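Local coordinates for putative iron-regulated protein A (Parabacteroides distasonis ATCC 8503, PDB 4ECG) that binds calcium ions and is probably an iron-regulated, imelysin-like metalloendopeptidase of the M75 family, at residues 63-68 with 172-177; 271-276 with 347-352; 290-295 with 336-341. One frame throughout, in Å; residues are numbered along the deposited sequence.

Interaction 1: 63-68 with 172-177; sequences DKFIAS and NELEYL
Ile66 and Leu174 face each other where the C-terminal end of helix 29-68 runs antiparallel to the start of helix 171-196. The short axes approach to 10.5 Å at 164° between their N-to-C directions, and the CA atoms of Ile66 and Leu174 are 6.5 Å apart. Ile66 can be followed outward from CB, which meets nothing closely itself and carries two branches. Ile66 CG1 stands opposite the carbonyl carbon and next to the backbone N (chi1 -71°), and comes within 4.3 Å of Leu174 CD2. Beyond it the chain continues extended (chi2 168°), which carries CD1 against the other helix's backbone: Ile66 CD1 rests 3.5 Å from Leu174 O and 4.4 Å from Leu177 CG, so the tip meets a main-chain carbonyl of one leucine and the side chain of another. Phe65, one residue earlier, adds a second apolar touch. Its CE2 lies 3.9 Å from Leu174 CD2, the two side chains crossing at about a right angle, while Leu177 CD2 sits at the ring's edge, near its plane, 4.4 Å from Phe65 CE2. Outside the two segments Phe65 also touches Leu74 of helix 71-89 and Leu164, next to the calcium ligands Asp163 and Glu165; Leu174 meets Phe169, and Leu177 meets Leu155. The side-chain contacts across the segments are carbon against carbon, apart from Ile66 CD1 on Leu174 O. Since none of them is directional, shape and the exclusion of water, not polar pairing, probably set the fit here.

Interaction 2: 271-276 with 347-352; sequences PGVLAV and PFRNNL
Arg349 presents one face of its guanidinium to Val273, whose CG1 lies 3.6 Å above the plane, displaced toward the rim. Val273 CG2, the other branch, is 3.5 Å from Arg349 NH1. The polar atoms of Arg349 are bonded outside the two segments: NE in a salt bridge with Asp158, NH1 in a hydrogen bond with Ala265 O. The side chain reaches this place by folding, CG wedged between the backbone N and the carbonyl carbon (chi1 63°) and the chain bent again at chi2 and chi3. The second flat group, the Phe348 ring, carries Leu352 CD2 3.4 Å above the centre of one face, while Val276 CG1 approaches Phe348 CD2 obliquely at 3.8 Å. Val276 CG2 in turn meets Leu352 CD2 at 3.8 Å, so these three side chains interlock. Leu352 CD1 also presses on the backbone, 3.7 Å from Gly272 C; a CB at Gly272 would stand tight against that methyl. Within 347-352, Pro347 O is gripped from opposite faces of its plane, by Asn350 N and by Asn351 ND2, the latter at 2.7 Å and nearly straight (169°). The result is a buried join between the short helix 271-275 and a 3-10 turn that follows a cis-proline, close to Glu277 and Trp111, which bind calcium in a structure of this protein, though those ions are not bound to this chain here.

Interaction 3: 290-295 with 336-341; sequences NNIVSI and KTIDAI
Ile292 and Ile338 mark the register of two antiparallel helices, their CA atoms 6.5 Å apart where the short axes come within 9.6 Å at 171° between N-to-C directions. Ile292 carries most of the contact, using its two branches differently. Ile292 CG2 passes alongside Ile338, 3.6 Å from Ile338 CG1, the side chains sliding past each other in opposite directions. Ile292 CG1 is 3.5 Å from Ile341 CD1 and 4.1 Å from Thr337 CG2; the Ile292 side chain runs at a slant to that of Ile341 and at about a right angle to that of Thr337. A folded chi2 of -57° swings Ile292 CD1 off along its own helix, to 4.0 Å from Ile295 CD1, and so makes the mid-chain CG1 the closer partner of Ile341. Val293 adds a looser touch, its CG2 4.4 Å from Ile338 CD1. Thr337 meets Ile292 through its methyl, while OG1 bonds to Gln333 O in its own helix. With an alanine here, both branches of Ile292 are gone, and Ile338 and Ile341 would probably face a gap and be freer to turn. Neighbouring helices close the surroundings: Ile295 touches helices 239-259 and 355-377, and Thr337 packs on Leu368 of the latter. Such aliphatic packing is consistent with a helical bundle, in which helices 239-259 and 355-377 join this antiparallel pair.

Interaction 1 comes first along the chain and closes before the other two open; interaction 3 is nested inside the loop closed by interaction 2. The centres of interactions 2 and 3 are 19 Å apart and their nearest atoms about 8 Å. Helix 271-275 is followed in sequence by helix 284-300, while helix 324-343 leads into the loop holding 347-352, so the two contacts lie in neighbouring parts of the chain. Interaction 1 lies 29 Å from interaction 2 and 35 Å from interaction 3, centre to centre, and on the opposite side of the chain's centre from interaction 3. The three contacts thus join different helices and one loop in separate regions of one imelysin-family helical structure.

Interaction 1: 63-68 with 172-177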
ATOM      1  N   ASP A  63      22.672  -4.569  -4.364  1.00 45.32           N
ATOM      2  CA  ASP A  63      24.016  -5.097  -4.032  1.00 49.00           C
ATOM      3  C   ASP A  63      24.975  -5.035  -5.197  1.00 50.14           C
ATOM      4  O   ASP A  63      26.153  -4.740  -5.032  1.00 50.30           O
ATOM      5  CB  ASP A  63      23.947  -6.559  -3.625  1.00 52.27           C
ATOM      6  CG  ASP A  63      23.526  -6.761  -2.149  1.00 61.01           C
ATOM      7  OD1 ASP A  63      23.454  -5.748  -1.400  1.00 56.47           O
ATOM      8  OD2 ASP A  63      23.289  -7.951  -1.768  1.00 63.11           O
ATOM      9  N   LYS A  64      24.482  -5.390  -6.376  1.00 50.92           N
ATOM     10  CA  LYS A  64      25.308  -5.419  -7.576  1.00 50.29           C
ATOM     11  C   LYS A  64      25.740  -3.978  -7.917  1.00 47.15           C
ATOM     12  O   LYS A  64      26.906  -3.715  -8.228  1.00 45.05           O
ATOM     13  CB  LYS A  64      24.506  -6.088  -8.687  1.00 52.81           C
ATOM     14  CG  LYS A  64      25.024  -5.924 -10.089  1.00 54.80           C
ATOM     15  CD  LYS A  64      24.067  -6.631 -11.080  1.00 58.56           C
ATOM     16  CE  LYS A  64      24.723  -6.829 -12.450  1.00 62.16           C
ATOM     17  NZ  LYS A  64      23.942  -7.694 -13.345  1.00 65.64           N
ATOM     18  N   PHE A  65      24.807  -3.031  -7.833  1.00 45.95           N
ATOM     19  CA  PHE A  65      25.194  -1.621  -7.923  1.00 44.67           C
ATOM     20  C   PHE A  65      26.199  -1.165  -6.852  1.00 45.09           C
ATOM     21  O   PHE A  65      27.200  -0.513  -7.171  1.00 47.66           O
ATOM     22  CB  PHE A  65      23.997  -0.689  -7.824  1.00 43.14           C
ATOM     23  CG  PHE A  65      24.387   0.752  -7.655  1.00 43.04           C
ATOM     24  CD1 PHE A  65      25.064   1.410  -8.644  1.00 44.13           C
ATOM     25  CD2 PHE A  65      24.095   1.442  -6.502  1.00 44.36           C
ATOM     26  CE1 PHE A  65      25.490   2.735  -8.488  1.00 45.95           C
ATOM     27  CE2 PHE A  65      24.462   2.770  -6.354  1.00 43.34           C
ATOM     28  CZ  PHE A  65      25.157   3.426  -7.351  1.00 44.89           C
ATOM     29  N   ILE A  66      25.944  -1.448  -5.583  1.00 43.79           N
ATOM     30  CA  ILE A  66      26.898  -1.005  -4.551  1.00 44.03           C
ATOM     31  C   ILE A  66      28.305  -1.478  -4.879  1.00 45.89           C
ATOM     32  O   ILE A  66      29.237  -0.668  -4.897  1.00 47.65           O
ATOM     33  CB  ILE A  66      26.465  -1.381  -3.130  1.00 45.07           C
ATOM     34  CG1 ILE A  66      25.252  -0.499  -2.772  1.00 44.03           C
ATOM     35  CG2 ILE A  66      27.620  -1.169  -2.154  1.00 42.97           C
ATOM     36  CD1 ILE A  66      24.501  -0.913  -1.507  1.00 42.03           C
ATOM     37  N   ALA A  67      28.435  -2.750  -5.260  1.00 46.96           N
ATOM     38  CA  ALA A  67      29.719  -3.364  -5.643  1.00 47.57           C
ATOM     39  C   ALA A  67      30.422  -2.712  -6.850  1.00 49.95           C
ATOM     40  O   ALA A  67      31.669  -2.742  -6.917  1.00 49.85           O
ATOM     41  CB  ALA A  67      29.583  -4.900  -5.836  1.00 44.21           C
ATOM     42  N   SER A  68      29.684  -2.089  -7.778  1.00 50.09           N
ATOM     43  CA  SER A  68      30.319  -1.679  -9.100  1.00 49.04           C
ATOM     44  C   SER A  68      30.426  -0.204  -9.387  1.00 48.19           C
ATOM     45  O   SER A  68      31.336   0.235 -10.079  1.00 50.04           O
ATOM     46  CB  SER A  68      29.472  -2.208 -10.259  1.00 51.19           C
ATOM     47  OG  SER A  68      28.157  -1.632 -10.189  1.00 49.74           O
ATOM     48  N   ASN A 172      29.582   6.456   3.040  1.00 48.05           N
ATOM     49  CA  ASN A 172      28.656   6.078   4.100  1.00 46.32           C
ATOM     50  C   ASN A 172      27.226   5.925   3.584  1.00 45.88           C
ATOM     51  O   ASN A 172      26.481   5.101   4.069  1.00 46.13           O
ATOM     52  CB  ASN A 172      28.656   7.069   5.256  1.00 45.42           C
ATOM     53  CG  ASN A 172      29.845   6.914   6.178  1.00 46.97           C
ATOM     54  OD1 ASN A 172      30.585   5.963   6.060  1.00 46.91           O
ATOM     55  ND2 ASN A 172      30.026   7.874   7.117  1.00 44.89           N
ATOM     56  N   GLU A 173      26.851   6.731   2.603  1.00 46.77           N
ATOM     57  CA  GLU A 173      25.505   6.726   2.076  1.00 44.01           C
ATOM     58  C   GLU A 173      25.258   5.432   1.330  1.00 46.90           C
ATOM     59  O   GLU A 173      24.153   4.946   1.346  1.00 45.04           O
ATOM     60  CB  GLU A 173      25.361   7.908   1.163  1.00 46.51           C
ATOM     61  CG  GLU A 173      23.995   8.115   0.564  1.00 48.68           C
ATOM     62  CD  GLU A 173      23.955   9.325  -0.346  1.00 48.35           C
ATOM     63  OE1 GLU A 173      25.026   9.949  -0.555  1.00 53.47           O
ATOM     64  OE2 GLU A 173      22.841   9.665  -0.819  1.00 53.65           O
ATOM     65  N   LEU A 174      26.295   4.856   0.717  1.00 47.27           N
ATOM     66  CA  LEU A 174      26.187   3.564   0.042  1.00 47.52           C
ATOM     67  C   LEU A 174      25.949   2.456   1.048  1.00 49.61           C
ATOM     68  O   LEU A 174      25.090   1.583   0.850  1.00 51.15           O
ATOM     69  CB  LEU A 174      27.450   3.245  -0.773  1.00 47.49           C
ATOM     70  CG  LEU A 174      27.517   4.047  -2.094  1.00 46.62           C
ATOM     71  CD1 LEU A 174      28.943   4.044  -2.608  1.00 42.79           C
ATOM     72  CD2 LEU A 174      26.546   3.535  -3.167  1.00 44.13           C
ATOM     73  N   GLU A 175      26.709   2.461   2.125  1.00 44.53           N
ATOM     74  CA  GLU A 175      26.470   1.474   3.150  1.00 45.64           C
ATOM     75  C   GLU A 175      25.039   1.655   3.760  1.00 44.46           C
ATOM     76  O   GLU A 175      24.333   0.681   4.090  1.00 40.84           O
ATOM     77  CB  GLU A 175      27.578   1.545   4.200  1.00 47.72           C
ATOM     78  CG  GLU A 175      27.458   0.445   5.233  1.00 56.64           C
ATOM     79  CD  GLU A 175      27.607  -0.996   4.677  1.00 65.76           C
ATOM     80  OE1 GLU A 175      28.292  -1.172   3.599  1.00 66.37           O
ATOM     81  OE2 GLU A 175      27.046  -1.943   5.348  1.00 65.60           O
ATOM     82  N   TYR A 176      24.593   2.911   3.859  1.00 41.01           N
ATOM     83  CA  TYR A 176      23.276   3.215   4.395  1.00 39.94           C
ATOM     84  C   TYR A 176      22.234   2.538   3.496  1.00 40.15           C
ATOM     85  O   TYR A 176      21.433   1.759   3.959  1.00 42.03           O
ATOM     86  CB  TYR A 176      23.153   4.751   4.472  1.00 41.16           C
ATOM     87  CG  TYR A 176      22.026   5.321   5.329  1.00 44.34           C
ATOM     88  CD1 TYR A 176      20.807   4.643   5.528  1.00 42.55           C
ATOM     89  CD2 TYR A 176      22.160   6.569   5.907  1.00 45.38           C
ATOM     90  CE1 TYR A 176      19.764   5.208   6.242  1.00 41.75           C
ATOM     91  CE2 TYR A 176      21.127   7.107   6.642  1.00 46.67           C
ATOM     92  CZ  TYR A 176      19.947   6.423   6.824  1.00 41.39           C
ATOM     93  OH  TYR A 176      18.975   6.996   7.614  1.00 42.41           O
ATOM     94  N   LEU A 177      22.326   2.782   2.188  1.00 42.86           N
ATOM     95  CA  LEU A 177      21.474   2.185   1.162  1.00 42.83           C
ATOM     96  C   LEU A 177      21.428   0.652   1.269  1.00 43.77           C
ATOM     97  O   LEU A 177      20.356   0.049   1.118  1.00 45.31           O
ATOM     98  CB  LEU A 177      21.929   2.605  -0.240  1.00 40.11           C
ATOM     99  CG  LEU A 177      21.185   2.005  -1.468  1.00 45.03           C
ATOM    100  CD1 LEU A 177      19.670   2.321  -1.393  1.00 40.02           C
ATOM    101  CD2 LEU A 177      21.806   2.418  -2.838  1.00 40.06           C
TER

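Interaction 2: 271-276 with 347-352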
ATOM      1  N   PRO A 271       5.754  23.220   0.329  1.00 55.31           N
ATOM      2  CA  PRO A 271       5.142  22.229   1.227  1.00 57.18           C
ATOM      3  C   PRO A 271       4.197  21.227   0.525  1.00 54.91           C
ATOM      4  O   PRO A 271       4.043  20.101   0.975  1.00 56.70           O
ATOM      5  CB  PRO A 271       4.397  23.089   2.265  1.00 56.67           C
ATOM      6  CG  PRO A 271       4.296  24.477   1.650  1.00 59.05           C
ATOM      7  CD  PRO A 271       5.467  24.616   0.733  1.00 57.63           C
ATOM      8  N   GLY A 272       3.563  21.635  -0.558  1.00 53.21           N
ATOM      9  CA  GLY A 272       2.804  20.700  -1.342  1.00 53.09           C
ATOM     10  C   GLY A 272       3.698  19.624  -1.935  1.00 47.76           C
ATOM     11  O   GLY A 272       3.420  18.429  -1.769  1.00 46.80           O
ATOM     12  N   VAL A 273       4.739  20.046  -2.658  1.00 48.64           N
ATOM     13  CA  VAL A 273       5.647  19.073  -3.274  1.00 50.20           C
ATOM     14  C   VAL A 273       6.154  18.155  -2.183  1.00 49.34           C
ATOM     15  O   VAL A 273       6.017  16.942  -2.316  1.00 52.56           O
ATOM     16  CB  VAL A 273       6.822  19.690  -4.060  1.00 51.12           C
ATOM     17  CG1 VAL A 273       7.824  18.604  -4.478  1.00 54.66           C
ATOM     18  CG2 VAL A 273       6.317  20.424  -5.273  1.00 48.17           C
ATOM     19  N   LEU A 274       6.667  18.725  -1.083  1.00 48.94           N
ATOM     20  CA  LEU A 274       7.268  17.919  -0.009  1.00 50.06           C
ATOM     21  C   LEU A 274       6.299  16.921   0.606  1.00 47.74           C
ATOM     22  O   LEU A 274       6.751  15.894   1.072  1.00 44.48           O
ATOM     23  CB  LEU A 274       7.954  18.767   1.108  1.00 52.22           C
ATOM     24  CG  LEU A 274       9.217  19.595   0.745  1.00 54.39           C
ATOM     25  CD1 LEU A 274       9.637  20.528   1.867  1.00 50.29           C
ATOM     26  CD2 LEU A 274      10.396  18.738   0.347  1.00 56.67           C
ATOM     27  N   ALA A 275       4.986  17.191   0.616  1.00 48.83           N
ATOM     28  CA  ALA A 275       4.032  16.229   1.204  1.00 47.73           C
ATOM     29  C   ALA A 275       3.705  15.071   0.259  1.00 44.79           C
ATOM     30  O   ALA A 275       3.078  14.111   0.688  1.00 46.37           O
ATOM     31  CB  ALA A 275       2.748  16.906   1.687  1.00 45.48           C
ATOM     32  N   VAL A 276       4.092  15.144  -1.012  1.00 45.87           N
ATOM     33  CA  VAL A 276       3.725  14.064  -1.991  1.00 43.96           C
ATOM     34  C   VAL A 276       4.577  12.824  -1.800  1.00 43.61           C
ATOM     35  O   VAL A 276       5.754  12.835  -2.093  1.00 43.19           O
ATOM     36  CB  VAL A 276       3.867  14.521  -3.482  1.00 45.75           C
ATOM     37  CG1 VAL A 276       3.616  13.346  -4.472  1.00 41.80           C
ATOM     38  CG2 VAL A 276       2.990  15.738  -3.756  1.00 43.57           C
ATOM     39  N   PRO A 347       3.858  13.946 -13.692  1.00 45.13           N
ATOM     40  CA  PRO A 347       3.786  13.305 -12.393  1.00 44.78           C
ATOM     41  C   PRO A 347       2.937  14.178 -11.473  1.00 43.06           C
ATOM     42  O   PRO A 347       2.817  15.365 -11.736  1.00 45.33           O
ATOM     43  CB  PRO A 347       5.232  13.328 -11.949  1.00 45.62           C
ATOM     44  CG  PRO A 347       5.739  14.652 -12.465  1.00 46.34           C
ATOM     45  CD  PRO A 347       5.032  14.833 -13.793  1.00 46.85           C
ATOM     46  N   PHE A 348       2.396  13.615 -10.394  1.00 47.53           N
ATOM     47  CA  PHE A 348       1.525  14.364  -9.410  1.00 43.68           C
ATOM     48  C   PHE A 348       2.263  15.526  -8.802  1.00 46.15           C
ATOM     49  O   PHE A 348       1.702  16.584  -8.599  1.00 51.15           O
ATOM     50  CB  PHE A 348       1.151  13.432  -8.277  1.00 43.97           C
ATOM     51  CG  PHE A 348       0.086  13.949  -7.326  1.00 41.88           C
ATOM     52  CD1 PHE A 348      -1.017  14.671  -7.776  1.00 44.03           C
ATOM     53  CD2 PHE A 348       0.155  13.622  -5.984  1.00 38.13           C
ATOM     54  CE1 PHE A 348      -1.998  15.066  -6.898  1.00 42.37           C
ATOM     55  CE2 PHE A 348      -0.820  14.013  -5.091  1.00 40.91           C
ATOM     56  CZ  PHE A 348      -1.899  14.734  -5.550  1.00 44.40           C
ATOM     57  N   ARG A 349       3.534  15.346  -8.496  1.00 47.48           N
ATOM     58  CA  ARG A 349       4.286  16.502  -7.955  1.00 47.74           C
ATOM     59  C   ARG A 349       4.354  17.749  -8.793  1.00 44.96           C
ATOM     60  O   ARG A 349       4.709  18.787  -8.238  1.00 48.47           O
ATOM     61  CB  ARG A 349       5.695  16.123  -7.462  1.00 43.84           C
ATOM     62  CG  ARG A 349       6.643  15.600  -8.511  1.00 45.32           C
ATOM     63  CD  ARG A 349       7.324  16.676  -9.277  1.00 46.84           C
ATOM     64  NE  ARG A 349       8.538  17.128  -8.658  1.00 47.68           N
ATOM     65  CZ  ARG A 349       8.758  18.358  -8.201  1.00 51.92           C
ATOM     66  NH1 ARG A 349       7.814  19.287  -8.189  1.00 49.03           N
ATOM     67  NH2 ARG A 349       9.970  18.659  -7.768  1.00 49.27           N
ATOM     68  N   ASN A 350       4.083  17.667 -10.100  1.00 46.10           N
ATOM     69  CA  ASN A 350       4.017  18.861 -10.946  1.00 46.88           C
ATOM     70  C   ASN A 350       2.632  19.241 -11.345  1.00 46.40           C
ATOM     71  O   ASN A 350       2.440  20.135 -12.145  1.00 53.28           O
ATOM     72  CB  ASN A 350       4.876  18.673 -12.213  1.00 51.14           C
ATOM     73  CG  ASN A 350       6.351  18.776 -11.927  1.00 51.41           C
ATOM     74  OD1 ASN A 350       6.764  19.470 -11.012  1.00 54.61           O
ATOM     75  ND2 ASN A 350       7.150  18.072 -12.689  1.00 50.12           N
ATOM     76  N   ASN A 351       1.632  18.579 -10.801  1.00 48.35           N
ATOM     77  CA  ASN A 351       0.263  18.805 -11.223  1.00 47.18           C
ATOM     78  C   ASN A 351      -0.668  18.910 -10.037  1.00 46.33           C
ATOM     79  O   ASN A 351      -1.850  18.533 -10.115  1.00 45.66           O
ATOM     80  CB  ASN A 351      -0.160  17.632 -12.143  1.00 47.93           C
ATOM     81  CG  ASN A 351       0.531  17.675 -13.504  1.00 47.42           C
ATOM     82  OD1 ASN A 351       0.096  18.407 -14.389  1.00 51.24           O
ATOM     83  ND2 ASN A 351       1.624  16.904 -13.668  1.00 41.21           N
ATOM     84  N   LEU A 352      -0.143  19.397  -8.926  1.00 45.49           N
ATOM     85  CA  LEU A 352      -0.965  19.566  -7.728  1.00 47.76           C
ATOM     86  C   LEU A 352      -2.044  20.623  -7.963  1.00 49.93           C
ATOM     87  O   LEU A 352      -3.055  20.613  -7.299  1.00 50.91           O
ATOM     88  CB  LEU A 352      -0.121  19.907  -6.497  1.00 47.84           C
ATOM     89  CG  LEU A 352       0.853  18.798  -6.096  1.00 46.18           C
ATOM     90  CD1 LEU A 352       1.883  19.375  -5.143  1.00 46.12           C
ATOM     91  CD2 LEU A 352       0.191  17.531  -5.533  1.00 44.07           C
TER

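Interaction 3: 290-295 with 336-341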
ATOM      1  N   ASN A 290      -2.365   1.649  -7.593  1.00 44.44           N
ATOM      2  CA  ASN A 290      -2.155   0.273  -7.104  1.00 43.43           C
ATOM      3  C   ASN A 290      -2.912   0.023  -5.785  1.00 43.55           C
ATOM      4  O   ASN A 290      -3.454  -1.065  -5.592  1.00 43.47           O
ATOM      5  CB  ASN A 290      -0.680  -0.085  -7.017  1.00 39.96           C
ATOM      6  CG  ASN A 290      -0.089  -0.441  -8.379  1.00 43.66           C
ATOM      7  OD1 ASN A 290      -0.706  -1.195  -9.164  1.00 42.73           O
ATOM      8  ND2 ASN A 290       1.150   0.027  -8.634  1.00 41.16           N
ATOM      9  N   ASN A 291      -2.965   1.027  -4.914  1.00 38.59           N
ATOM     10  CA  ASN A 291      -3.807   0.943  -3.742  1.00 40.84           C
ATOM     11  C   ASN A 291      -5.299   0.640  -4.041  1.00 44.62           C
ATOM     12  O   ASN A 291      -5.980  -0.058  -3.277  1.00 44.18           O
ATOM     13  CB  ASN A 291      -3.791   2.250  -2.988  1.00 40.25           C
ATOM     14  CG  ASN A 291      -2.444   2.615  -2.401  1.00 42.44           C
ATOM     15  OD1 ASN A 291      -2.171   3.808  -2.210  1.00 40.71           O
ATOM     16  ND2 ASN A 291      -1.607   1.613  -2.093  1.00 42.61           N
ATOM     17  N   ILE A 292      -5.825   1.160  -5.140  1.00 45.32           N
ATOM     18  CA  ILE A 292      -7.216   0.855  -5.468  1.00 44.40           C
ATOM     19  C   ILE A 292      -7.266  -0.503  -6.167  1.00 43.53           C
ATOM     20  O   ILE A 292      -8.198  -1.228  -5.978  1.00 46.61           O
ATOM     21  CB  ILE A 292      -7.845   1.971  -6.292  1.00 42.84           C
ATOM     22  CG1 ILE A 292      -7.696   3.304  -5.551  1.00 43.79           C
ATOM     23  CG2 ILE A 292      -9.291   1.640  -6.609  1.00 45.01           C
ATOM     24  CD1 ILE A 292      -8.282   3.374  -4.127  1.00 39.17           C
ATOM     25  N   VAL A 293      -6.223  -0.899  -6.892  1.00 46.25           N
ATOM     26  CA  VAL A 293      -6.167  -2.267  -7.471  1.00 44.67           C
ATOM     27  C   VAL A 293      -6.232  -3.279  -6.315  1.00 44.83           C
ATOM     28  O   VAL A 293      -6.860  -4.298  -6.421  1.00 47.84           O
ATOM     29  CB  VAL A 293      -4.975  -2.500  -8.469  1.00 44.00           C
ATOM     30  CG1 VAL A 293      -4.893  -3.940  -8.960  1.00 44.81           C
ATOM     31  CG2 VAL A 293      -5.150  -1.682  -9.709  1.00 42.69           C
ATOM     32  N   SER A 294      -5.623  -2.977  -5.192  1.00 42.06           N
ATOM     33  CA  SER A 294      -5.727  -3.832  -4.023  1.00 44.39           C
ATOM     34  C   SER A 294      -7.181  -4.082  -3.627  1.00 49.04           C
ATOM     35  O   SER A 294      -7.536  -5.226  -3.308  1.00 50.26           O
ATOM     36  CB  SER A 294      -4.978  -3.208  -2.831  1.00 43.13           C
ATOM     37  OG  SER A 294      -4.852  -4.121  -1.776  1.00 43.89           O
ATOM     38  N   ILE A 295      -8.018  -3.036  -3.667  1.00 47.82           N
ATOM     39  CA  ILE A 295      -9.455  -3.208  -3.351  1.00 50.57           C
ATOM     40  C   ILE A 295     -10.142  -4.141  -4.369  1.00 49.41           C
ATOM     41  O   ILE A 295     -10.954  -5.009  -4.031  1.00 54.40           O
ATOM     42  CB  ILE A 295     -10.209  -1.851  -3.337  1.00 48.95           C
ATOM     43  CG1 ILE A 295      -9.674  -0.916  -2.249  1.00 48.33           C
ATOM     44  CG2 ILE A 295     -11.684  -2.078  -3.154  1.00 48.05           C
ATOM     45  CD1 ILE A 295     -10.271   0.476  -2.275  1.00 47.58           C
ATOM     46  N   LYS A 336     -14.268   3.593 -11.824  1.00 52.74           N
ATOM     47  CA  LYS A 336     -14.318   5.069 -11.888  1.00 55.21           C
ATOM     48  C   LYS A 336     -13.173   5.698 -11.054  1.00 54.00           C
ATOM     49  O   LYS A 336     -12.607   6.716 -11.406  1.00 55.97           O
ATOM     50  CB  LYS A 336     -15.666   5.509 -11.345  1.00 62.35           C
ATOM     51  CG  LYS A 336     -16.265   6.786 -11.899  1.00 71.53           C
ATOM     52  CD  LYS A 336     -17.732   6.884 -11.439  1.00 76.77           C
ATOM     53  CE  LYS A 336     -18.120   8.295 -11.003  1.00 81.73           C
ATOM     54  NZ  LYS A 336     -19.486   8.374 -10.410  1.00 75.34           N
ATOM     55  N   THR A 337     -12.799   5.040  -9.971  1.00 49.41           N
ATOM     56  CA  THR A 337     -11.821   5.595  -9.043  1.00 51.58           C
ATOM     57  C   THR A 337     -10.435   5.441  -9.637  1.00 48.51           C
ATOM     58  O   THR A 337      -9.665   6.381  -9.596  1.00 50.81           O
ATOM     59  CB  THR A 337     -11.928   4.945  -7.634  1.00 50.00           C
ATOM     60  OG1 THR A 337     -13.295   5.040  -7.182  1.00 48.69           O
ATOM     61  CG2 THR A 337     -10.952   5.603  -6.625  1.00 41.00           C
ATOM     62  N   ILE A 338     -10.146   4.264 -10.204  1.00 47.99           N
ATOM     63  CA  ILE A 338      -8.898   3.982 -10.919  1.00 44.98           C
ATOM     64  C   ILE A 338      -8.776   4.890 -12.136  1.00 46.30           C
ATOM     65  O   ILE A 338      -7.733   5.460 -12.393  1.00 46.14           O
ATOM     66  CB  ILE A 338      -8.823   2.495 -11.375  1.00 44.83           C
ATOM     67  CG1 ILE A 338      -8.717   1.563 -10.181  1.00 43.74           C
ATOM     68  CG2 ILE A 338      -7.638   2.215 -12.300  1.00 44.33           C
ATOM     69  CD1 ILE A 338      -9.093   0.088 -10.486  1.00 43.15           C
ATOM     70  N   ASP A 339      -9.836   4.992 -12.921  1.00 49.33           N
ATOM     71  CA  ASP A 339      -9.777   5.850 -14.105  1.00 51.93           C
ATOM     72  C   ASP A 339      -9.496   7.324 -13.704  1.00 52.87           C
ATOM     73  O   ASP A 339      -8.747   8.012 -14.403  1.00 54.06           O
ATOM     74  CB  ASP A 339     -11.068   5.740 -14.963  1.00 52.76           C
ATOM     75  CG  ASP A 339     -11.230   4.346 -15.670  1.00 58.38           C
ATOM     76  OD1 ASP A 339     -10.378   3.421 -15.622  1.00 64.94           O
ATOM     77  OD2 ASP A 339     -12.264   4.175 -16.287  1.00 58.21           O
ATOM     78  N   ALA A 340     -10.101   7.799 -12.595  1.00 50.86           N
ATOM     79  CA  ALA A 340      -9.940   9.184 -12.122  1.00 49.87           C
ATOM     80  C   ALA A 340      -8.496   9.397 -11.635  1.00 49.50           C
ATOM     81  O   ALA A 340      -7.888  10.382 -11.942  1.00 49.90           O
ATOM     82  CB  ALA A 340     -10.932   9.499 -11.015  1.00 48.86           C
ATOM     83  N   ILE A 341      -7.941   8.427 -10.931  1.00 48.19           N
ATOM     84  CA  ILE A 341      -6.573   8.536 -10.493  1.00 48.32           C
ATOM     85  C   ILE A 341      -5.679   8.628 -11.724  1.00 48.69           C
ATOM     86  O   ILE A 341      -4.903   9.553 -11.778  1.00 47.59           O
ATOM     87  CB  ILE A 341      -6.123   7.405  -9.550  1.00 45.40           C
ATOM     88  CG1 ILE A 341      -6.885   7.489  -8.221  1.00 48.86           C
ATOM     89  CG2 ILE A 341      -4.626   7.501  -9.341  1.00 44.26           C
ATOM     90  CD1 ILE A 341      -6.890   6.247  -7.330  1.00 46.33           C
TER